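Local coordinates for protein kinase domain-containing protein (Chaetomium thermophilum, PDB 6Z3U), which probably phosphorylates serine and threonine residues of proteins with ATP, as the cyclin-dependent kinase of the CDK-activating (CAK) complex, at residues 284-289 with 357-362; 361-366 with 375-380. One frame throughout, in Å; residues are numbered along the deposited sequence.

Contact 1 of 2, residues 284-289 with 357-362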
ATOM      1  N   MET B 284      17.020   5.768 -17.786  1.00 21.45           N
ATOM      2  CA  MET B 284      18.226   4.946 -17.823  1.00 21.23           C
ATOM      3  C   MET B 284      17.962   3.588 -18.462  1.00 20.58           C
ATOM      4  O   MET B 284      18.841   3.047 -19.143  1.00 20.51           O
ATOM      5  CB  MET B 284      18.789   4.777 -16.413  1.00 21.33           C
ATOM      6  CG  MET B 284      19.380   6.057 -15.844  1.00 22.11           C
ATOM      7  SD  MET B 284      20.772   6.644 -16.829  1.00 22.66           S
ATOM      8  CE  MET B 284      20.757   8.392 -16.451  1.00 23.68           C
ATOM      9  N   VAL B 285      16.772   3.021 -18.252  1.00 20.22           N
ATOM     10  CA  VAL B 285      16.409   1.793 -18.954  1.00 22.47           C
ATOM     11  C   VAL B 285      16.256   2.065 -20.444  1.00 19.89           C
ATOM     12  O   VAL B 285      16.688   1.267 -21.285  1.00 19.72           O
ATOM     13  CB  VAL B 285      15.127   1.192 -18.351  1.00 19.48           C
ATOM     14  CG1 VAL B 285      14.607   0.066 -19.222  1.00 19.17           C
ATOM     15  CG2 VAL B 285      15.388   0.693 -16.940  1.00 19.38           C
ATOM     16  N   PHE B 286      15.647   3.196 -20.795  1.00 20.30           N
ATOM     17  CA  PHE B 286      15.559   3.585 -22.199  1.00 20.60           C
ATOM     18  C   PHE B 286      16.950   3.696 -22.806  1.00 20.80           C
ATOM     19  O   PHE B 286      17.231   3.114 -23.860  1.00 32.35           O
ATOM     20  CB  PHE B 286      14.806   4.911 -22.314  1.00 21.18           C
ATOM     21  CG  PHE B 286      14.373   5.264 -23.712  1.00 21.58           C
ATOM     22  CD1 PHE B 286      14.596   4.409 -24.777  1.00 21.41           C
ATOM     23  CD2 PHE B 286      13.750   6.477 -23.956  1.00 22.26           C
ATOM     24  CE1 PHE B 286      14.199   4.754 -26.056  1.00 22.97           C
ATOM     25  CE2 PHE B 286      13.350   6.826 -25.232  1.00 23.80           C
ATOM     26  CZ  PHE B 286      13.577   5.964 -26.282  1.00 22.58           C
ATOM     27  N   ALA B 287      17.845   4.426 -22.138  1.00 21.12           N
ATOM     28  CA  ALA B 287      19.196   4.592 -22.660  1.00 21.45           C
ATOM     29  C   ALA B 287      19.925   3.260 -22.726  1.00 21.03           C
ATOM     30  O   ALA B 287      20.647   2.989 -23.692  1.00 21.63           O
ATOM     31  CB  ALA B 287      19.976   5.584 -21.799  1.00 23.19           C
ATOM     32  N   GLU B 288      19.764   2.421 -21.702  1.00 21.38           N
ATOM     33  CA  GLU B 288      20.428   1.122 -21.704  1.00 23.93           C
ATOM     34  C   GLU B 288      19.945   0.240 -22.847  1.00 25.12           C
ATOM     35  O   GLU B 288      20.722  -0.553 -23.390  1.00 29.83           O
ATOM     36  CB  GLU B 288      20.205   0.417 -20.368  1.00 21.95           C
ATOM     37  CG  GLU B 288      20.836  -0.955 -20.292  1.00 19.71           C
ATOM     38  CD  GLU B 288      20.959  -1.442 -18.868  1.00 23.23           C
ATOM     39  OE1 GLU B 288      21.289  -2.632 -18.670  1.00 28.23           O
ATOM     40  OE2 GLU B 288      20.726  -0.630 -17.944  1.00 30.97           O
ATOM     41  N   LEU B 289      18.667   0.348 -23.216  1.00 21.66           N
ATOM     42  CA  LEU B 289      18.159  -0.436 -24.338  1.00 19.80           C
ATOM     43  C   LEU B 289      18.827  -0.025 -25.642  1.00 21.74           C
ATOM     44  O   LEU B 289      19.122  -0.874 -26.491  1.00 23.88           O
ATOM     45  CB  LEU B 289      16.644  -0.281 -24.442  1.00 19.73           C
ATOM     46  CG  LEU B 289      15.833  -1.177 -23.508  1.00 19.50           C
ATOM     47  CD1 LEU B 289      14.416  -0.649 -23.356  1.00 25.11           C
ATOM     48  CD2 LEU B 289      15.820  -2.605 -24.028  1.00 19.13           C
ATOM     49  N   VAL B 357      14.955  10.440 -29.137  1.00 29.51           N
ATOM     50  CA  VAL B 357      15.933  11.123 -28.299  1.00 33.69           C
ATOM     51  C   VAL B 357      15.296  12.319 -27.605  1.00 34.72           C
ATOM     52  O   VAL B 357      15.744  12.733 -26.529  1.00 42.39           O
ATOM     53  CB  VAL B 357      17.156  11.530 -29.141  1.00 35.11           C
ATOM     54  CG1 VAL B 357      18.051  12.484 -28.361  1.00 31.80           C
ATOM     55  CG2 VAL B 357      17.928  10.290 -29.567  1.00 26.76           C
ATOM     56  N   ASP B 358      14.240  12.885 -28.189  1.00 35.90           N
ATOM     57  CA  ASP B 358      13.494  13.932 -27.499  1.00 32.29           C
ATOM     58  C   ASP B 358      12.911  13.395 -26.199  1.00 28.18           C
ATOM     59  O   ASP B 358      13.033  14.021 -25.142  1.00 37.97           O
ATOM     60  CB  ASP B 358      12.391  14.471 -28.410  1.00 41.34           C
ATOM     61  CG  ASP B 358      11.628  15.626 -27.790  1.00 39.50           C
ATOM     62  OD1 ASP B 358      12.217  16.715 -27.642  1.00 51.54           O
ATOM     63  OD2 ASP B 358      10.437  15.451 -27.460  1.00 42.32           O
ATOM     64  N   LEU B 359      12.283  12.220 -26.260  1.00 30.00           N
ATOM     65  CA  LEU B 359      11.728  11.606 -25.059  1.00 29.79           C
ATOM     66  C   LEU B 359      12.828  11.265 -24.059  1.00 26.10           C
ATOM     67  O   LEU B 359      12.707  11.552 -22.864  1.00 29.99           O
ATOM     68  CB  LEU B 359      10.937  10.353 -25.437  1.00 31.78           C
ATOM     69  CG  LEU B 359      10.241   9.601 -24.304  1.00 24.57           C
ATOM     70  CD1 LEU B 359       9.234  10.502 -23.631  1.00 25.21           C
ATOM     71  CD2 LEU B 359       9.574   8.337 -24.823  1.00 24.06           C
ATOM     72  N   LEU B 360      13.908  10.638 -24.533  1.00 24.91           N
ATOM     73  CA  LEU B 360      15.011  10.282 -23.645  1.00 24.45           C
ATOM     74  C   LEU B 360      15.519  11.504 -22.892  1.00 25.19           C
ATOM     75  O   LEU B 360      15.725  11.462 -21.674  1.00 29.87           O
ATOM     76  CB  LEU B 360      16.145   9.649 -24.452  1.00 24.22           C
ATOM     77  CG  LEU B 360      17.073   8.630 -23.778  1.00 23.50           C
ATOM     78  CD1 LEU B 360      18.493   8.782 -24.327  1.00 23.86           C
ATOM     79  CD2 LEU B 360      17.081   8.727 -22.265  1.00 24.42           C
ATOM     80  N   TRP B 361      15.708  12.614 -23.607  1.00 33.64           N
ATOM     81  CA  TRP B 361      16.259  13.817 -22.992  1.00 27.26           C
ATOM     82  C   TRP B 361      15.317  14.403 -21.950  1.00 30.88           C
ATOM     83  O   TRP B 361      15.776  14.952 -20.941  1.00 37.46           O
ATOM     84  CB  TRP B 361      16.562  14.844 -24.080  1.00 32.63           C
ATOM     85  CG  TRP B 361      17.037  16.160 -23.578  1.00 41.23           C
ATOM     86  CD1 TRP B 361      18.299  16.475 -23.165  1.00 47.41           C
ATOM     87  CD2 TRP B 361      16.262  17.355 -23.449  1.00 35.74           C
ATOM     88  NE1 TRP B 361      18.355  17.795 -22.783  1.00 39.21           N
ATOM     89  CE2 TRP B 361      17.117  18.356 -22.950  1.00 33.03           C
ATOM     90  CE3 TRP B 361      14.926  17.673 -23.702  1.00 34.80           C
ATOM     91  CZ2 TRP B 361      16.679  19.650 -22.697  1.00 41.22           C
ATOM     92  CZ3 TRP B 361      14.494  18.960 -23.455  1.00 37.11           C
ATOM     93  CH2 TRP B 361      15.367  19.932 -22.956  1.00 50.92           C
ATOM     94  N   ARG B 362      14.004  14.304 -22.167  1.00 30.41           N
ATOM     95  CA  ARG B 362      13.065  14.841 -21.189  1.00 30.36           C
ATOM     96  C   ARG B 362      13.034  14.004 -19.918  1.00 27.40           C
ATOM     97  O   ARG B 362      12.769  14.539 -18.836  1.00 32.33           O
ATOM     98  CB  ARG B 362      11.663  14.940 -21.789  1.00 32.91           C
ATOM     99  CG  ARG B 362      11.553  15.921 -22.946  1.00 37.67           C
ATOM    100  CD  ARG B 362      10.103  16.269 -23.251  1.00 35.59           C
ATOM    101  NE  ARG B 362       9.954  16.911 -24.557  1.00 48.82           N
ATOM    102  CZ  ARG B 362      10.184  18.198 -24.796  1.00 51.93           C
ATOM    103  NH1 ARG B 362      10.583  19.001 -23.818  1.00 51.55           N
ATOM    104  NH2 ARG B 362      10.017  18.686 -26.018  1.00 52.29           N
TER
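Phe286 and Leu360 carry most of the apolar contact between helix 276-291 and helix 353-363, the ring lying against two successive leucines. The CD2-CE2 side of the ring does the touching: CD2 of Phe286 is 4.0 Å from CG of Leu360, and CE2 of Phe286 is 3.9 Å from the backbone N of Leu360 and 4.1 Å from CD2 of Leu359, both approaching the ring obliquely. The CA-CB bond of Phe286 points toward helix 353-363, and CG anti to the backbone N (chi1 -167°) sets that side beside Leu360. CB of Ala287 meets CD2 of Leu360 at 4.3 Å.

No polar pair spans the two segments; within 357-362, NE of Arg362 forms a hydrogen-bonded salt bridge with OD2 of Asp358 at 3.3 Å, from above the carboxylate plane, and OD1 of Asp358 pairs with Lys342.

The short segments run nearer antiparallel than parallel (139°), their axes 9.8 Å apart at closest. All four touching residues are buried in the helical C-terminal lobe of the kinase fold. Helix 194-213 supplies Ile197 and Met201 against Phe286, Trp382 of helix 381-384 meets the same ring, and Phe349 of helix 342-349 packs on Ala287 and Leu360.

Contact 2 of 2, residues 361-366 with 375-380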
ATOM      1  N   TRP B 361      15.708  12.614 -23.607  1.00 33.64           N
ATOM      2  CA  TRP B 361      16.259  13.817 -22.992  1.00 27.26           C
ATOM      3  C   TRP B 361      15.317  14.403 -21.950  1.00 30.88           C
ATOM      4  O   TRP B 361      15.776  14.952 -20.941  1.00 37.46           O
ATOM      5  CB  TRP B 361      16.562  14.844 -24.080  1.00 32.63           C
ATOM      6  CG  TRP B 361      17.037  16.160 -23.578  1.00 41.23           C
ATOM      7  CD1 TRP B 361      18.299  16.475 -23.165  1.00 47.41           C
ATOM      8  CD2 TRP B 361      16.262  17.355 -23.449  1.00 35.74           C
ATOM      9  NE1 TRP B 361      18.355  17.795 -22.783  1.00 39.21           N
ATOM     10  CE2 TRP B 361      17.117  18.356 -22.950  1.00 33.03           C
ATOM     11  CE3 TRP B 361      14.926  17.673 -23.702  1.00 34.80           C
ATOM     12  CZ2 TRP B 361      16.679  19.650 -22.697  1.00 41.22           C
ATOM     13  CZ3 TRP B 361      14.494  18.960 -23.455  1.00 37.11           C
ATOM     14  CH2 TRP B 361      15.367  19.932 -22.956  1.00 50.92           C
ATOM     15  N   ARG B 362      14.004  14.304 -22.167  1.00 30.41           N
ATOM     16  CA  ARG B 362      13.065  14.841 -21.189  1.00 30.36           C
ATOM     17  C   ARG B 362      13.034  14.004 -19.918  1.00 27.40           C
ATOM     18  O   ARG B 362      12.769  14.539 -18.836  1.00 32.33           O
ATOM     19  CB  ARG B 362      11.663  14.940 -21.789  1.00 32.91           C
ATOM     20  CG  ARG B 362      11.553  15.921 -22.946  1.00 37.67           C
ATOM     21  CD  ARG B 362      10.103  16.269 -23.251  1.00 35.59           C
ATOM     22  NE  ARG B 362       9.954  16.911 -24.557  1.00 48.82           N
ATOM     23  CZ  ARG B 362      10.184  18.198 -24.796  1.00 51.93           C
ATOM     24  NH1 ARG B 362      10.583  19.001 -23.818  1.00 51.55           N
ATOM     25  NH2 ARG B 362      10.017  18.686 -26.018  1.00 52.29           N
ATOM     26  N   THR B 363      13.298  12.698 -20.020  1.00 27.55           N
ATOM     27  CA  THR B 363      13.312  11.852 -18.835  1.00 25.02           C
ATOM     28  C   THR B 363      14.568  12.038 -17.996  1.00 25.15           C
ATOM     29  O   THR B 363      14.575  11.652 -16.822  1.00 28.66           O
ATOM     30  CB  THR B 363      13.202  10.374 -19.217  1.00 24.00           C
ATOM     31  OG1 THR B 363      14.356   9.990 -19.976  1.00 23.77           O
ATOM     32  CG2 THR B 363      11.949  10.116 -20.035  1.00 27.47           C
ATOM     33  N   LEU B 364      15.623  12.620 -18.561  1.00 30.51           N
ATOM     34  CA  LEU B 364      16.893  12.798 -17.869  1.00 29.68           C
ATOM     35  C   LEU B 364      17.168  14.271 -17.584  1.00 27.14           C
ATOM     36  O   LEU B 364      18.296  14.748 -17.715  1.00 27.72           O
ATOM     37  CB  LEU B 364      18.034  12.189 -18.680  1.00 30.02           C
ATOM     38  CG  LEU B 364      17.856  10.712 -19.037  1.00 24.81           C
ATOM     39  CD1 LEU B 364      19.096  10.176 -19.747  1.00 27.26           C
ATOM     40  CD2 LEU B 364      17.541   9.881 -17.801  1.00 23.89           C
ATOM     41  N   GLN B 365      16.131  15.007 -17.195  1.00 29.60           N
ATOM     42  CA  GLN B 365      16.306  16.371 -16.721  1.00 31.21           C
ATOM     43  C   GLN B 365      16.814  16.347 -15.287  1.00 29.09           C
ATOM     44  O   GLN B 365      16.281  15.622 -14.442  1.00 35.76           O
ATOM     45  CB  GLN B 365      14.992  17.146 -16.806  1.00 35.41           C
ATOM     46  CG  GLN B 365      14.496  17.358 -18.226  1.00 33.96           C
ATOM     47  CD  GLN B 365      15.461  18.182 -19.051  1.00 30.57           C
ATOM     48  OE1 GLN B 365      15.654  19.371 -18.801  1.00 37.38           O
ATOM     49  NE2 GLN B 365      16.084  17.547 -20.034  1.00 39.69           N
ATOM     50  N   LEU B 366      17.842  17.149 -15.014  1.00 34.91           N
ATOM     51  CA  LEU B 366      18.448  17.148 -13.687  1.00 34.59           C
ATOM     52  C   LEU B 366      17.441  17.571 -12.626  1.00 37.56           C
ATOM     53  O   LEU B 366      17.229  16.862 -11.635  1.00 40.48           O
ATOM     54  CB  LEU B 366      19.669  18.066 -13.679  1.00 36.19           C
ATOM     55  CG  LEU B 366      20.790  17.630 -14.624  1.00 31.25           C
ATOM     56  CD1 LEU B 366      21.802  18.744 -14.806  1.00 37.03           C
ATOM     57  CD2 LEU B 366      21.465  16.373 -14.099  1.00 30.33           C
ATOM     58  N   ARG B 375       2.422  10.375 -17.350  1.00 33.02           N
ATOM     59  CA  ARG B 375       1.296  10.682 -18.227  1.00 27.39           C
ATOM     60  C   ARG B 375       1.758  11.471 -19.445  1.00 30.08           C
ATOM     61  O   ARG B 375       1.408  11.141 -20.584  1.00 34.19           O
ATOM     62  CB  ARG B 375       0.222  11.456 -17.462  1.00 37.79           C
ATOM     63  CG  ARG B 375      -0.713  12.259 -18.364  1.00 36.75           C
ATOM     64  CD  ARG B 375      -1.917  12.819 -17.607  1.00 58.24           C
ATOM     65  NE  ARG B 375      -2.968  11.818 -17.414  1.00 73.08           N
ATOM     66  CZ  ARG B 375      -3.287  11.252 -16.251  1.00 80.25           C
ATOM     67  NH1 ARG B 375      -2.649  11.579 -15.132  1.00 72.78           N
ATOM     68  NH2 ARG B 375      -4.262  10.352 -16.206  1.00 67.73           N
ATOM     69  N   GLU B 376       2.557  12.516 -19.224  1.00 31.12           N
ATOM     70  CA  GLU B 376       3.113  13.256 -20.351  1.00 28.48           C
ATOM     71  C   GLU B 376       3.883  12.324 -21.273  1.00 27.62           C
ATOM     72  O   GLU B 376       3.835  12.464 -22.500  1.00 36.35           O
ATOM     73  CB  GLU B 376       4.025  14.374 -19.848  1.00 28.94           C
ATOM     74  CG  GLU B 376       3.313  15.481 -19.094  1.00 30.06           C
ATOM     75  CD  GLU B 376       4.283  16.427 -18.413  1.00 33.93           C
ATOM     76  OE1 GLU B 376       5.473  16.068 -18.299  1.00 36.04           O
ATOM     77  OE2 GLU B 376       3.861  17.525 -17.989  1.00 34.59           O
ATOM     78  N   MET B 377       4.581  11.347 -20.693  1.00 29.27           N
ATOM     79  CA  MET B 377       5.372  10.420 -21.491  1.00 25.78           C
ATOM     80  C   MET B 377       4.496   9.651 -22.469  1.00 26.16           C
ATOM     81  O   MET B 377       4.883   9.440 -23.624  1.00 35.39           O
ATOM     82  CB  MET B 377       6.116   9.466 -20.558  1.00 26.73           C
ATOM     83  CG  MET B 377       7.444   8.970 -21.092  1.00 34.91           C
ATOM     84  SD  MET B 377       8.368   8.047 -19.850  1.00 27.55           S
ATOM     85  CE  MET B 377       8.831   9.383 -18.752  1.00 23.83           C
ATOM     86  N   LEU B 378       3.306   9.237 -22.030  1.00 27.50           N
ATOM     87  CA  LEU B 378       2.444   8.421 -22.877  1.00 35.68           C
ATOM     88  C   LEU B 378       1.849   9.200 -24.042  1.00 35.01           C
ATOM     89  O   LEU B 378       1.487   8.591 -25.054  1.00 40.07           O
ATOM     90  CB  LEU B 378       1.317   7.807 -22.046  1.00 34.43           C
ATOM     91  CG  LEU B 378       1.729   6.688 -21.090  1.00 36.09           C
ATOM     92  CD1 LEU B 378       0.559   6.293 -20.206  1.00 41.00           C
ATOM     93  CD2 LEU B 378       2.249   5.474 -21.859  1.00 38.12           C
ATOM     94  N   GLU B 379       1.729  10.518 -23.926  1.00 32.33           N
ATOM     95  CA  GLU B 379       1.187  11.338 -25.001  1.00 36.03           C
ATOM     96  C   GLU B 379       2.264  11.899 -25.924  1.00 36.80           C
ATOM     97  O   GLU B 379       1.938  12.665 -26.839  1.00 43.97           O
ATOM     98  CB  GLU B 379       0.352  12.477 -24.407  1.00 40.59           C
ATOM     99  CG  GLU B 379      -0.593  12.010 -23.300  1.00 38.09           C
ATOM    100  CD  GLU B 379      -1.815  12.898 -23.142  1.00 46.22           C
ATOM    101  OE1 GLU B 379      -2.247  13.507 -24.143  1.00 57.33           O
ATOM    102  OE2 GLU B 379      -2.344  12.985 -22.014  1.00 44.36           O
ATOM    103  N   HIS B 380       3.526  11.531 -25.719  1.00 33.32           N
ATOM    104  CA  HIS B 380       4.609  12.025 -26.558  1.00 33.77           C
ATOM    105  C   HIS B 380       4.444  11.539 -27.997  1.00 36.95           C
ATOM    106  O   HIS B 380       3.734  10.570 -28.279  1.00 32.00           O
ATOM    107  CB  HIS B 380       5.956  11.576 -25.992  1.00 29.79           C
ATOM    108  CG  HIS B 380       7.122  12.353 -26.518  1.00 27.97           C
ATOM    109  ND1 HIS B 380       8.143  11.767 -27.234  1.00 30.92           N
ATOM    110  CD2 HIS B 380       7.421  13.670 -26.444  1.00 37.18           C
ATOM    111  CE1 HIS B 380       9.027  12.689 -27.571  1.00 32.78           C
ATOM    112  NE2 HIS B 380       8.612  13.853 -27.105  1.00 33.93           N
TER
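Thr363 and Met377 meet through their methyl groups in the C-terminal lobe of the protein kinase fold, where helix 353-363 packs against the short helix 374-378. The two side chains cross at about a right angle. CG2 of Thr363 lies 3.5 Å from CE of Met377 and 4.1 Å from its SD, so the thioether end makes the contact. Met377 is extended through chi2 and bends at chi3 (-71°), which turns its terminal methyl to the threonine. The Thr363 hydroxyl is engaged separately, OG1 hydrogen-bonding the backbone O of Leu360. Ile279 of helix 276-291 and Ile372 pack on both Thr363 and Met377.

In the polar pair, NE2 of His380 sits at the edge of the Arg362 guanidinium, near its plane, while NE of Arg362 approaches the imidazole obliquely. At 4.2 Å, NE of Arg362 and NE2 of His380 are not bonded to each other; NE of Arg362, by a salt bridge, and probably NE2 of His380 both bond OD2 of Asp358. If His380 is protonated, the carboxylate would probably offset the nearby arginine charge. Phe6 of the neighbouring RING-type domain-containing protein chain packs on Arg375, Leu378 and Glu379.

Within 361-366, Gln365 folds back over Trp361: its NE2 stands 3.2 Å above the indole plane, over the centre, and donates to O of Trp361 at 2.8 Å with an N-H...O angle of 164°.

How the contacts relate
Contacts 1 and 2 share helix 353-363, and their centres lie 9 Å apart; their segments overlap at Trp361 and Arg362, of which only Arg362 touches across a contact, in contact 2. Contact 1 is wholly buried and apolar across its interface, burying 198 Å² between two helices. Contact 2 buries 113 Å² and is only partly enclosed: a methyl contact lies inside, while its arginine and histidine are partly exposed. Leu359 and Asp358 join the two. CD1 of Leu359 packs on CG of Met377 at 3.5 Å, and OD2 of Asp358 probably hydrogen-bonds NE2 of His380. Met284 and Leu364 add a further apolar link. Helix 353-363 therefore meets helix 276-291 at contact 1 and helix 374-378 and His380 at contact 2.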